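Local coordinates for protein prephenate dehydrogenase (Aquifex aeolicus, PDB 2G5C) that probably catalyses the NAD-dependent oxidative decarboxylation of prephenate to 4-hydroxyphenylpyruvate, a step of tyrosine biosynthesis, at residues 65-70 with 91-96; 3-8 with 61-66; 70-75 with 96-101; 77-82 with 108-113. One frame throughout, in Å; residues are numbered along the deposited sequence.

Contact 1. Residues 65-70 with 91-96; sequences FVMLSS and TVTDQG. With NAD (nicotinamide-adenine-dinucleotide), chain E.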
# COMPACT_ATOMS: atom_id res chain seq x y z
N PHE A 65 -8.35 12.66 35.75
CA PHE A 65 -8.13 12.70 34.30
C PHE A 65 -7.89 11.26 33.85
O PHE A 65 -6.90 10.65 34.23
CB PHE A 65 -6.92 13.56 33.97
CG PHE A 65 -6.79 13.89 32.51
CD1 PHE A 65 -7.51 14.95 31.96
CD2 PHE A 65 -5.98 13.13 31.68
CE1 PHE A 65 -7.43 15.24 30.60
CE2 PHE A 65 -5.90 13.40 30.31
CZ PHE A 65 -6.62 14.46 29.77
N VAL A 66 -8.80 10.72 33.05
CA VAL A 66 -8.67 9.34 32.59
C VAL A 66 -8.55 9.21 31.07
O VAL A 66 -9.32 9.81 30.33
CB VAL A 66 -9.87 8.50 33.09
CG1 VAL A 66 -9.70 7.05 32.69
CG2 VAL A 66 -10.00 8.63 34.60
N MSE A 67 -7.59 8.41 30.63
CA MSE A 67 -7.37 8.18 29.20
C MSE A 67 -7.59 6.71 28.86
O MSE A 67 -6.74 5.87 29.12
CB MSE A 67 -5.95 8.58 28.80
CG MSE A 67 -5.60 8.31 27.33
SE MSE A 67 -6.59 9.42 26.09
CE MSE A 67 -5.64 11.08 26.40
N LEU A 68 -8.76 6.41 28.29
CA LEU A 68 -9.09 5.05 27.90
C LEU A 68 -8.19 4.67 26.73
O LEU A 68 -8.28 5.23 25.63
CB LEU A 68 -10.57 4.97 27.51
CG LEU A 68 -11.53 5.36 28.64
CD1 LEU A 68 -12.96 5.31 28.13
CD2 LEU A 68 -11.36 4.42 29.82
N SER A 69 -7.31 3.70 26.98
CA SER A 69 -6.35 3.25 25.98
C SER A 69 -6.35 1.74 25.83
O SER A 69 -5.35 1.15 25.41
CB SER A 69 -4.96 3.74 26.37
OG SER A 69 -5.01 5.11 26.73
N SER A 70 -7.46 1.12 26.18
CA SER A 70 -7.62 -0.32 26.07
C SER A 70 -8.45 -0.58 24.81
O SER A 70 -8.80 0.36 24.10
CB SER A 70 -8.36 -0.85 27.31
OG SER A 70 -9.58 -0.16 27.52
N THR A 91 -12.44 13.94 34.55
CA THR A 91 -12.55 14.07 33.10
C THR A 91 -12.11 12.75 32.48
O THR A 91 -11.06 12.22 32.83
CB THR A 91 -11.65 15.18 32.55
OG1 THR A 91 -12.13 16.45 32.99
CG2 THR A 91 -11.63 15.15 31.02
N VAL A 92 -12.92 12.22 31.57
CA VAL A 92 -12.60 10.95 30.91
C VAL A 92 -12.60 11.11 29.40
O VAL A 92 -13.59 11.55 28.81
CB VAL A 92 -13.62 9.85 31.27
CG1 VAL A 92 -13.26 8.55 30.55
CG2 VAL A 92 -13.65 9.63 32.78
N THR A 93 -11.49 10.74 28.77
CA THR A 93 -11.37 10.84 27.31
C THR A 93 -10.73 9.55 26.80
O THR A 93 -10.26 8.74 27.60
CB THR A 93 -10.53 12.10 26.93
OG1 THR A 93 -10.62 12.33 25.51
CG2 THR A 93 -9.08 11.94 27.34
N ASP A 94 -10.72 9.33 25.49
CA ASP A 94 -10.15 8.09 24.96
C ASP A 94 -9.20 8.24 23.77
O ASP A 94 -8.89 9.35 23.32
CB ASP A 94 -11.28 7.12 24.60
CG ASP A 94 -12.03 7.54 23.32
OD1 ASP A 94 -12.48 8.71 23.24
OD2 ASP A 94 -12.19 6.69 22.41
N GLN A 95 -8.75 7.10 23.26
CA GLN A 95 -7.85 7.03 22.11
C GLN A 95 -8.43 6.08 21.07
O GLN A 95 -7.81 5.85 20.03
CB GLN A 95 -6.48 6.51 22.55
CG GLN A 95 -5.66 7.50 23.35
CD GLN A 95 -4.21 7.08 23.49
OE1 GLN A 95 -3.84 6.35 24.42
NE2 GLN A 95 -3.38 7.53 22.56
N GLY A 96 -9.60 5.53 21.36
CA GLY A 96 -10.24 4.59 20.44
C GLY A 96 -10.18 5.01 18.98
O GLY A 96 -10.27 6.20 18.68
PA NAD E . -1.98 -2.71 23.04
O1A NAD E . -0.57 -2.30 22.94
O2A NAD E . -2.28 -4.16 22.73
O5B NAD E . -2.46 -2.31 24.51
C5B NAD E . -3.77 -2.59 24.91
C4B NAD E . -3.79 -2.79 26.42
O4B NAD E . -5.13 -3.10 26.72
C3B NAD E . -2.96 -4.00 26.88
O3B NAD E . -1.93 -3.63 27.79
C2B NAD E . -4.02 -4.94 27.47
O2B NAD E . -3.59 -5.78 28.52
C1B NAD E . -5.07 -3.93 27.84
N9A NAD E . -6.45 -4.38 28.11
C8A NAD E . -7.21 -5.30 27.43
N7A NAD E . -8.41 -5.40 28.03
C5A NAD E . -8.43 -4.55 29.08
C6A NAD E . -9.39 -4.21 30.05
N6A NAD E . -10.58 -4.78 30.06
N1A NAD E . -9.08 -3.27 31.03
C2A NAD E . -7.82 -2.65 31.05
N3A NAD E . -6.87 -2.97 30.09
C4A NAD E . -7.19 -3.91 29.13
O3 NAD E . -2.94 -1.79 22.08
PN NAD E . -2.63 -0.29 21.59
O1N NAD E . -1.90 0.41 22.66
O2N NAD E . -1.94 -0.39 20.27
O5D NAD E . -4.05 0.43 21.31
C5D NAD E . -4.97 0.67 22.36
C4D NAD E . -6.20 1.48 21.89
O4D NAD E . -5.79 2.57 21.08
C3D NAD E . -7.29 0.76 21.10
O3D NAD E . -8.56 1.06 21.68
C2D NAD E . -7.20 1.28 19.67
O2D NAD E . -8.46 1.36 19.02
C1D NAD E . -6.51 2.63 19.87
N1N NAD E . -5.57 3.07 18.79
C2N NAD E . -4.56 2.20 18.40
C3N NAD E . -3.66 2.57 17.39
C7N NAD E . -2.57 1.62 16.98
O7N NAD E . -1.72 2.02 16.00
N7N NAD E . -2.41 0.43 17.53
C4N NAD E . -3.81 3.85 16.78
C5N NAD E . -4.84 4.73 17.18
C6N NAD E . -5.73 4.32 18.19
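V66 and L68 stitch their strand to 91-94 through a ladder of backbone hydrogen bonds. V66 N gives its proton to T91 O at 2.7 Å, T93 N returns one to V66 O in an almost straight bond (177° at the hydrogen), and L68 N donates to T93 O. At the end of the ladder the bond from Q95 N to L68 O is weak, bent to 130°, where both chains leave the sheet. CA-H...O contacts, such as M67 CA to T93 O, fill the gaps between these bonds.

The apolar contacts fall on two faces. On one, V66 and V92 lie side by side, and L68 CD1 meets V92 CG1 at 4.1 Å. On the other, selenomethionine M67 bends twice, which carries its CE to T93 CG2 and its SE to within 3.5 Å of Q95 CG; F16 of helix 11-22 and W161 of helix 151-163 close over M67.

The two strands are the parallel neighbours of a beta-alpha-beta unit in the Rossmann-type nucleotide-binding domain, linked through helix 72-85, and their C-terminal ends open onto NAD.

Polar side chains gather at that end. S69 OG lies 2.9 Å from Q95 OE1 and 3.0 Å from M67 O, with one proton for both acceptors, while Q95 NE2 is held by Y136. D94 turns its carboxylate away from the neighbouring strand: OD2 makes a salt bridge with K99, and OD1 accepts a hydrogen bond from G117 N. The nicotinamide-ribose hydroxyl O3D of NAD donates to S70 O at 2.5 Å.

Contact 2. Residues 3-8 with 61-66; sequences NVLIVG and FSPDFV. With NAD (nicotinamide-adenine-dinucleotide), chain E.
Strand 3-7, the first of the Rossmann-type sheet, runs parallel to the start of strand 65-68, and L5 N makes one of the backbone bonds between them, to F65 O (2.9 Å, 170° at the hydrogen). Before the second strand begins, D64 and N3 clasp each other: D64 N donates to N3 O, and N3 N donates to D64 OD2 at 3.1 Å, on the syn side of the carboxylate but 26° out of its plane. D64 CG sits between its own backbone N and carbonyl carbon (chi1 47°), which folds the carboxylate back to the backbone N of N3. The N3 side chain packs on the F61 and S62 carbonyls, CG 3.5 Å from F61 O.

L5 is the main apolar element. Its CB lies beside P63 CB at 3.5 Å, the two side chains pointing the same way, and its CD1 meets the edge of the F61 ring; that ring also stacks on Y30. Further along, V7 CG2 touches V66 CG1 at 3.8 Å, the side chains set obliquely. On the sheet's other face V4 CG1 approaches the F65 ring at its edge. The strand then runs into G8, whose CA lies 3.7 Å from adenine N3A of NAD, as in the glycine-rich strand-turn-helix of dinucleotide-binding Rossmann folds.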
# COMPACT_ATOMS: atom_id res chain seq x y z
N ASN A 3 -3.92 13.70 38.98
CA ASN A 3 -3.95 12.25 39.16
C ASN A 3 -4.40 11.66 37.82
O ASN A 3 -5.59 11.48 37.58
CB ASN A 3 -4.94 11.85 40.25
CG ASN A 3 -4.44 12.19 41.64
OD1 ASN A 3 -3.34 11.79 42.02
ND2 ASN A 3 -5.24 12.92 42.40
N VAL A 4 -3.43 11.39 36.96
CA VAL A 4 -3.72 10.84 35.64
C VAL A 4 -3.82 9.32 35.68
O VAL A 4 -2.94 8.65 36.21
CB VAL A 4 -2.63 11.23 34.62
CG1 VAL A 4 -2.90 10.56 33.28
CG2 VAL A 4 -2.57 12.74 34.47
N LEU A 5 -4.90 8.79 35.11
CA LEU A 5 -5.09 7.34 35.07
C LEU A 5 -5.06 6.83 33.63
O LEU A 5 -5.88 7.23 32.81
CB LEU A 5 -6.42 6.95 35.70
CG LEU A 5 -6.73 5.45 35.57
CD1 LEU A 5 -5.72 4.65 36.38
CD2 LEU A 5 -8.14 5.16 36.03
N ILE A 6 -4.12 5.94 33.35
CA ILE A 6 -4.00 5.34 32.03
C ILE A 6 -4.74 4.01 32.10
O ILE A 6 -4.32 3.11 32.82
CB ILE A 6 -2.53 5.06 31.66
CG1 ILE A 6 -1.73 6.36 31.61
CG2 ILE A 6 -2.48 4.30 30.33
CD1 ILE A 6 -2.17 7.35 30.55
N VAL A 7 -5.84 3.88 31.37
CA VAL A 7 -6.59 2.63 31.34
C VAL A 7 -6.13 1.88 30.09
O VAL A 7 -6.39 2.31 28.97
CB VAL A 7 -8.11 2.86 31.27
CG1 VAL A 7 -8.81 1.55 30.93
CG2 VAL A 7 -8.62 3.38 32.62
N GLY A 8 -5.45 0.76 30.31
CA GLY A 8 -4.92 -0.01 29.20
C GLY A 8 -3.51 0.51 28.98
O GLY A 8 -3.28 1.44 28.20
N PHE A 61 -6.40 5.79 43.77
CA PHE A 61 -5.66 6.74 42.95
C PHE A 61 -6.45 8.03 42.78
O PHE A 61 -5.90 9.05 42.37
CB PHE A 61 -5.38 6.16 41.56
CG PHE A 61 -4.66 4.83 41.57
CD1 PHE A 61 -4.64 4.04 40.42
CD2 PHE A 61 -3.99 4.39 42.70
CE1 PHE A 61 -3.96 2.83 40.40
CE2 PHE A 61 -3.31 3.17 42.69
CZ PHE A 61 -3.29 2.39 41.53
N SER A 62 -7.75 7.96 43.07
CA SER A 62 -8.65 9.11 42.92
C SER A 62 -8.27 9.93 41.69
O SER A 62 -7.93 11.10 41.79
CB SER A 62 -8.61 9.99 44.17
OG SER A 62 -7.32 10.54 44.36
N PRO A 63 -8.33 9.31 40.51
CA PRO A 63 -7.98 10.00 39.27
C PRO A 63 -8.99 11.06 38.84
O PRO A 63 -10.20 10.86 38.98
CB PRO A 63 -7.87 8.87 38.26
CG PRO A 63 -8.91 7.90 38.74
CD PRO A 63 -8.71 7.91 40.24
N ASP A 64 -8.49 12.18 38.33
CA ASP A 64 -9.37 13.25 37.87
C ASP A 64 -9.25 13.43 36.35
O ASP A 64 -9.96 14.23 35.75
CB ASP A 64 -9.05 14.56 38.60
CG ASP A 64 -7.57 14.87 38.64
OD1 ASP A 64 -7.20 15.83 39.34
OD2 ASP A 64 -6.78 14.15 37.99
N PHE A 65 -8.35 12.66 35.75
CA PHE A 65 -8.13 12.70 34.30
C PHE A 65 -7.89 11.26 33.85
O PHE A 65 -6.90 10.65 34.23
CB PHE A 65 -6.92 13.56 33.97
CG PHE A 65 -6.79 13.89 32.51
CD1 PHE A 65 -7.51 14.95 31.96
CD2 PHE A 65 -5.98 13.13 31.68
CE1 PHE A 65 -7.43 15.24 30.60
CE2 PHE A 65 -5.90 13.40 30.31
CZ PHE A 65 -6.62 14.46 29.77
N VAL A 66 -8.80 10.72 33.05
CA VAL A 66 -8.67 9.34 32.59
C VAL A 66 -8.55 9.21 31.07
O VAL A 66 -9.32 9.81 30.33
CB VAL A 66 -9.87 8.50 33.09
CG1 VAL A 66 -9.70 7.05 32.69
CG2 VAL A 66 -10.00 8.63 34.60
PA NAD E . -1.98 -2.71 23.04
O1A NAD E . -0.57 -2.30 22.94
O2A NAD E . -2.28 -4.16 22.73
O5B NAD E . -2.46 -2.31 24.51
C5B NAD E . -3.77 -2.59 24.91
C4B NAD E . -3.79 -2.79 26.42
O4B NAD E . -5.13 -3.10 26.72
C3B NAD E . -2.96 -4.00 26.88
O3B NAD E . -1.93 -3.63 27.79
C2B NAD E . -4.02 -4.94 27.47
O2B NAD E . -3.59 -5.78 28.52
C1B NAD E . -5.07 -3.93 27.84
N9A NAD E . -6.45 -4.38 28.11
C8A NAD E . -7.21 -5.30 27.43
N7A NAD E . -8.41 -5.40 28.03
C5A NAD E . -8.43 -4.55 29.08
C6A NAD E . -9.39 -4.21 30.05
N6A NAD E . -10.58 -4.78 30.06
N1A NAD E . -9.08 -3.27 31.03
C2A NAD E . -7.82 -2.65 31.05
N3A NAD E . -6.87 -2.97 30.09
C4A NAD E . -7.19 -3.91 29.13
O3 NAD E . -2.94 -1.79 22.08
PN NAD E . -2.63 -0.29 21.59
O1N NAD E . -1.90 0.41 22.66
O2N NAD E . -1.94 -0.39 20.27
O5D NAD E . -4.05 0.43 21.31
C5D NAD E . -4.97 0.67 22.36
C4D NAD E . -6.20 1.48 21.89
O4D NAD E . -5.79 2.57 21.08
C3D NAD E . -7.29 0.76 21.10
O3D NAD E . -8.56 1.06 21.68
C2D NAD E . -7.20 1.28 19.67
O2D NAD E . -8.46 1.36 19.02
C1D NAD E . -6.51 2.63 19.87
N1N NAD E . -5.57 3.07 18.79
C2N NAD E . -4.56 2.20 18.40
C3N NAD E . -3.66 2.57 17.39
C7N NAD E . -2.57 1.62 16.98
O7N NAD E . -1.72 2.02 16.00
N7N NAD E . -2.41 0.43 17.53
C4N NAD E . -3.81 3.85 16.78
C5N NAD E . -4.84 4.73 17.18
C6N NAD E . -5.73 4.32 18.19

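Contact 3. Residues 70-75 with 96-101; sequences SPVRTF and GSVKGK. With NAD (nicotinamide-adenine-dinucleotide), chain E.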
# COMPACT_ATOMS: atom_id res chain seq x y z
N SER A 70 -7.46 1.12 26.18
CA SER A 70 -7.62 -0.32 26.07
C SER A 70 -8.45 -0.58 24.81
O SER A 70 -8.80 0.36 24.10
CB SER A 70 -8.36 -0.85 27.31
OG SER A 70 -9.58 -0.16 27.52
N PRO A 71 -8.74 -1.84 24.50
CA PRO A 71 -9.54 -2.10 23.29
C PRO A 71 -10.91 -1.43 23.38
O PRO A 71 -11.55 -1.43 24.44
CB PRO A 71 -9.61 -3.62 23.26
CG PRO A 71 -8.27 -4.02 23.81
CD PRO A 71 -8.13 -3.09 25.00
N VAL A 72 -11.37 -0.86 22.28
CA VAL A 72 -12.67 -0.19 22.28
C VAL A 72 -13.78 -1.09 22.82
O VAL A 72 -14.73 -0.62 23.43
CB VAL A 72 -13.05 0.30 20.86
CG1 VAL A 72 -14.52 0.71 20.82
CG2 VAL A 72 -12.18 1.49 20.48
N ARG A 73 -13.65 -2.40 22.59
CA ARG A 73 -14.65 -3.35 23.08
C ARG A 73 -14.78 -3.30 24.60
O ARG A 73 -15.80 -3.69 25.15
CB ARG A 73 -14.27 -4.78 22.68
CG ARG A 73 -14.62 -5.17 21.25
CD ARG A 73 -16.13 -5.35 21.06
NE ARG A 73 -16.45 -5.93 19.76
CZ ARG A 73 -16.17 -7.18 19.40
NH1 ARG A 73 -15.56 -8.00 20.25
NH2 ARG A 73 -16.48 -7.61 18.19
N THR A 74 -13.74 -2.81 25.28
CA THR A 74 -13.75 -2.75 26.74
C THR A 74 -14.24 -1.43 27.33
O THR A 74 -14.48 -1.34 28.53
CB THR A 74 -12.34 -3.03 27.31
OG1 THR A 74 -11.45 -1.96 26.95
CG2 THR A 74 -11.80 -4.34 26.78
N PHE A 75 -14.37 -0.42 26.48
CA PHE A 75 -14.80 0.90 26.94
C PHE A 75 -16.13 0.91 27.69
O PHE A 75 -16.22 1.45 28.79
CB PHE A 75 -14.87 1.86 25.75
CG PHE A 75 -13.51 2.29 25.23
CD1 PHE A 75 -12.38 1.52 25.48
CD2 PHE A 75 -13.39 3.45 24.48
CE1 PHE A 75 -11.13 1.91 24.98
CE2 PHE A 75 -12.15 3.84 23.97
CZ PHE A 75 -11.02 3.07 24.23
N GLY A 96 -9.60 5.53 21.36
CA GLY A 96 -10.24 4.59 20.44
C GLY A 96 -10.18 5.01 18.98
O GLY A 96 -10.27 6.20 18.68
N SER A 97 -10.04 4.03 18.09
CA SER A 97 -9.96 4.28 16.65
C SER A 97 -11.32 4.62 16.07
O SER A 97 -11.43 5.21 15.00
CB SER A 97 -9.40 3.05 15.92
OG SER A 97 -8.07 2.77 16.32
N VAL A 98 -12.37 4.21 16.78
CA VAL A 98 -13.73 4.48 16.34
C VAL A 98 -14.44 5.39 17.33
O VAL A 98 -14.14 5.39 18.53
CB VAL A 98 -14.56 3.17 16.18
CG1 VAL A 98 -13.89 2.26 15.15
CG2 VAL A 98 -14.69 2.47 17.51
N LYS A 99 -15.38 6.18 16.83
CA LYS A 99 -16.16 7.09 17.66
C LYS A 99 -17.61 6.71 17.39
O LYS A 99 -18.08 5.68 17.87
CB LYS A 99 -15.87 8.54 17.25
CG LYS A 99 -14.41 8.98 17.45
CD LYS A 99 -14.12 9.48 18.88
CE LYS A 99 -14.11 8.38 19.94
NZ LYS A 99 -12.85 7.55 19.94
N GLY A 100 -18.31 7.52 16.61
CA GLY A 100 -19.70 7.21 16.30
C GLY A 100 -20.55 6.92 17.51
O GLY A 100 -20.51 7.66 18.49
N LYS A 101 -21.31 5.83 17.45
CA LYS A 101 -22.20 5.44 18.53
C LYS A 101 -21.50 5.31 19.89
O LYS A 101 -22.11 5.55 20.93
CB LYS A 101 -22.90 4.13 18.19
CG LYS A 101 -23.97 3.73 19.20
CD LYS A 101 -24.76 2.52 18.73
CE LYS A 101 -25.95 2.27 19.64
NZ LYS A 101 -26.88 3.45 19.68
PA NAD E . -1.98 -2.71 23.04
O1A NAD E . -0.57 -2.30 22.94
O2A NAD E . -2.28 -4.16 22.73
O5B NAD E . -2.46 -2.31 24.51
C5B NAD E . -3.77 -2.59 24.91
C4B NAD E . -3.79 -2.79 26.42
O4B NAD E . -5.13 -3.10 26.72
C3B NAD E . -2.96 -4.00 26.88
O3B NAD E . -1.93 -3.63 27.79
C2B NAD E . -4.02 -4.94 27.47
O2B NAD E . -3.59 -5.78 28.52
C1B NAD E . -5.07 -3.93 27.84
N9A NAD E . -6.45 -4.38 28.11
C8A NAD E . -7.21 -5.30 27.43
N7A NAD E . -8.41 -5.40 28.03
C5A NAD E . -8.43 -4.55 29.08
C6A NAD E . -9.39 -4.21 30.05
N6A NAD E . -10.58 -4.78 30.06
N1A NAD E . -9.08 -3.27 31.03
C2A NAD E . -7.82 -2.65 31.05
N3A NAD E . -6.87 -2.97 30.09
C4A NAD E . -7.19 -3.91 29.13
O3 NAD E . -2.94 -1.79 22.08
PN NAD E . -2.63 -0.29 21.59
O1N NAD E . -1.90 0.41 22.66
O2N NAD E . -1.94 -0.39 20.27
O5D NAD E . -4.05 0.43 21.31
C5D NAD E . -4.97 0.67 22.36
C4D NAD E . -6.20 1.48 21.89
O4D NAD E . -5.79 2.57 21.08
C3D NAD E . -7.29 0.76 21.10
O3D NAD E . -8.56 1.06 21.68
C2D NAD E . -7.20 1.28 19.67
O2D NAD E . -8.46 1.36 19.02
C1D NAD E . -6.51 2.63 19.87
N1N NAD E . -5.57 3.07 18.79
C2N NAD E . -4.56 2.20 18.40
C3N NAD E . -3.66 2.57 17.39
C7N NAD E . -2.57 1.62 16.98
O7N NAD E . -1.72 2.02 16.00
N7N NAD E . -2.41 0.43 17.53
C4N NAD E . -3.81 3.85 16.78
C5N NAD E . -4.84 4.73 17.18
C6N NAD E . -5.73 4.32 18.19
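V72, at the start of helix 72-85, faces G96 in the loop after strand 91-94; both belong to the NAD pocket of the Rossmann-type domain, where turns at the C-terminal ends of the strands hold the cofactor. The two methyls of V72 divide the work. With chi1 at 168°, CG2 lies beside the backbone N and rests on G96 CA at 3.7 Å, while CG1 touches V98 CG2 at 3.8 Å. CG2 also lies 3.8 Å from the nicotinamide-ribose hydroxyl O3D of NAD, so this methyl touches both the loop and the cofactor. L102 of helix 101-110 packs against V72 as well.

G96 is approached by a second side chain. The edge of the F75 ring comes up to its amide, CE2 standing 4.0 Å from G96 N, while V72 CA lies 3.6 Å above one face of the ring, toward its rim. V72 CG2 and the F75 edge thus both close on the glycine backbone.

V98 completes the apolar patch, with I233 and E236 of helix 227-236 touching it from outside the two segments. Just before it, S97 turns to the cofactor: its amide donates to O2D of the same ribose, and its OG shares a hydrogen bond of 3.1 Å with the O2D oxygen. On the adenine side P71 CD lies 3.4 Å from C8A of NAD. There the helix start is braced by T74 OG1, which receives a bond from S70 OG and itself donates to a lone pair of P71 O at 2.6 Å.

Contact 4. Residues 77-82 with 108-113; sequences EIAKKL and NILGKR
A79 and K80 on helix 72-85 meet I109 and L110 at the end of helix 101-110 through apolar contacts, with no hydrogen bond passing between the two segments. A79 CB touches both partners, lying 4.0 Å from I109 CG2 and as far from L110 CG. The CA atoms come as near as 6.0 Å, between K80 and I109. L110 also reaches round to the backbone: its CD2 sits 3.3 Å from A79 O, and the same methyl approaches L82 CB more loosely at 4.4 Å.

Nearer the solvent, the aliphatic part of K80 crosses I109 at about a right angle. I109 CG2 is anti to the backbone N, and this methyl presses on the main chain of K80, 3.6 Å from its CA. The CD1 methyl of the same isoleucine meets K80 CG at the same distance.

Both helices are connections of the Rossmann-type domain, 72-85 leading from strand 65-68 to 91-94 and 101-110 leading on to strand 114-120, and they pack next to each other on one side of the sheet.

The polar side-chain bonds lie within 108-113 or go outside the pair. After helix 101-110, G111 takes up a positive phi (76°) and the chain turns to R113, whose NE donates to a lone pair of L110 O at 3.0 Å, with a weak second bond from NH2. R113 NH1 holds S87 O, and NH2 bonds weakly to S83 O, so the guanidinium lies near the ends of both helices.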
# COMPACT_ATOMS: atom_id res chain seq x y z
N GLU A 77 -17.84 -1.50 29.24
CA GLU A 77 -17.79 -2.22 30.51
C GLU A 77 -17.00 -1.45 31.57
O GLU A 77 -17.42 -1.36 32.72
CB GLU A 77 -17.15 -3.59 30.31
CG GLU A 77 -15.79 -3.55 29.63
CD GLU A 77 -15.15 -4.91 29.49
OE1 GLU A 77 -14.66 -5.44 30.51
OE2 GLU A 77 -15.14 -5.46 28.36
N ILE A 78 -15.86 -0.89 31.17
CA ILE A 78 -15.01 -0.12 32.08
C ILE A 78 -15.69 1.19 32.51
O ILE A 78 -15.65 1.56 33.68
CB ILE A 78 -13.65 0.20 31.42
CG1 ILE A 78 -12.93 -1.10 31.05
CG2 ILE A 78 -12.78 1.02 32.36
CD1 ILE A 78 -11.61 -0.90 30.33
N ALA A 79 -16.31 1.87 31.55
CA ALA A 79 -16.97 3.14 31.83
C ALA A 79 -18.04 2.99 32.91
O ALA A 79 -18.14 3.82 33.82
CB ALA A 79 -17.60 3.71 30.55
N LYS A 80 -18.83 1.93 32.81
CA LYS A 80 -19.90 1.68 33.78
C LYS A 80 -19.34 1.51 35.19
O LYS A 80 -19.96 1.95 36.16
CB LYS A 80 -20.69 0.43 33.38
CG LYS A 80 -21.34 0.54 32.01
CD LYS A 80 -22.25 -0.65 31.72
CE LYS A 80 -23.58 -0.52 32.44
NZ LYS A 80 -24.37 0.64 31.91
N LYS A 81 -18.18 0.88 35.31
CA LYS A 81 -17.59 0.70 36.62
C LYS A 81 -17.04 2.04 37.10
O LYS A 81 -17.21 2.41 38.26
CB LYS A 81 -16.48 -0.34 36.57
CG LYS A 81 -16.96 -1.73 36.18
CD LYS A 81 -16.08 -2.80 36.80
CE LYS A 81 -16.40 -4.17 36.24
NZ LYS A 81 -16.03 -4.27 34.80
N LEU A 82 -16.39 2.76 36.19
CA LEU A 82 -15.81 4.06 36.52
C LEU A 82 -16.85 5.11 36.94
O LEU A 82 -16.53 6.05 37.66
CB LEU A 82 -15.00 4.59 35.34
CG LEU A 82 -13.71 3.83 35.02
CD1 LEU A 82 -13.03 4.45 33.80
CD2 LEU A 82 -12.79 3.88 36.22
N ASN A 108 -23.72 8.69 27.86
CA ASN A 108 -24.88 8.25 28.64
C ASN A 108 -24.48 7.51 29.91
O ASN A 108 -25.28 7.39 30.83
CB ASN A 108 -25.78 7.33 27.80
CG ASN A 108 -26.44 8.04 26.64
OD1 ASN A 108 -26.80 9.22 26.75
ND2 ASN A 108 -26.63 7.34 25.54
N ILE A 109 -23.24 7.02 29.96
CA ILE A 109 -22.75 6.28 31.12
C ILE A 109 -21.90 7.12 32.06
O ILE A 109 -22.00 6.98 33.28
CB ILE A 109 -21.92 5.06 30.68
CG1 ILE A 109 -22.80 4.06 29.93
CG2 ILE A 109 -21.30 4.39 31.90
CD1 ILE A 109 -22.04 2.86 29.38
N LEU A 110 -21.06 7.99 31.50
CA LEU A 110 -20.18 8.82 32.32
C LEU A 110 -20.69 10.24 32.50
O LEU A 110 -20.21 10.96 33.38
CB LEU A 110 -18.78 8.85 31.70
CG LEU A 110 -18.09 7.50 31.63
CD1 LEU A 110 -16.79 7.64 30.86
CD2 LEU A 110 -17.83 6.97 33.04
N GLY A 111 -21.64 10.64 31.67
CA GLY A 111 -22.19 11.98 31.78
C GLY A 111 -21.30 13.08 31.24
O GLY A 111 -20.60 12.90 30.25
N LYS A 112 -21.34 14.23 31.90
CA LYS A 112 -20.56 15.40 31.50
C LYS A 112 -19.05 15.17 31.58
O LYS A 112 -18.27 16.01 31.16
CB LYS A 112 -20.93 16.60 32.38
CG LYS A 112 -22.40 16.96 32.34
CD LYS A 112 -22.79 17.63 31.03
CE LYS A 112 -22.13 19.00 30.87
NZ LYS A 112 -22.69 19.77 29.72
N ARG A 113 -18.65 14.03 32.12
CA ARG A 113 -17.23 13.73 32.26
C ARG A 113 -16.53 13.31 30.97
O ARG A 113 -15.35 13.59 30.79
CB ARG A 113 -17.03 12.64 33.32
CG ARG A 113 -17.27 13.14 34.74
CD ARG A 113 -17.16 12.03 35.76
NE ARG A 113 -18.22 11.04 35.61
CZ ARG A 113 -18.68 10.29 36.60
NH1 ARG A 113 -18.18 10.42 37.82
NH2 ARG A 113 -19.65 9.42 36.38

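All four contacts lie in the nucleotide-binding domain. Contacts 1 and 2, centred 9 Å apart, share F65 and V66, so strand 65-68 is bordered by strands 3-7 and 91-94 within the parallel part of one mixed sheet. Contact 3 continues from contact 1 through S70 and G96, 10 Å away, where the chain passes into helix 72-85; contact 4 uses the same helix further along, 13 Å from contact 3. Along the chain, contact 2 closes before contacts 3 and 4 open, whereas contacts 1, 3 and 4 interleave. Contacts 1, 2 and 3 all touch NAD, as does I78 in contact 4; helix 72-85 runs from the NAD-binding turn to its contact with helix 101-110.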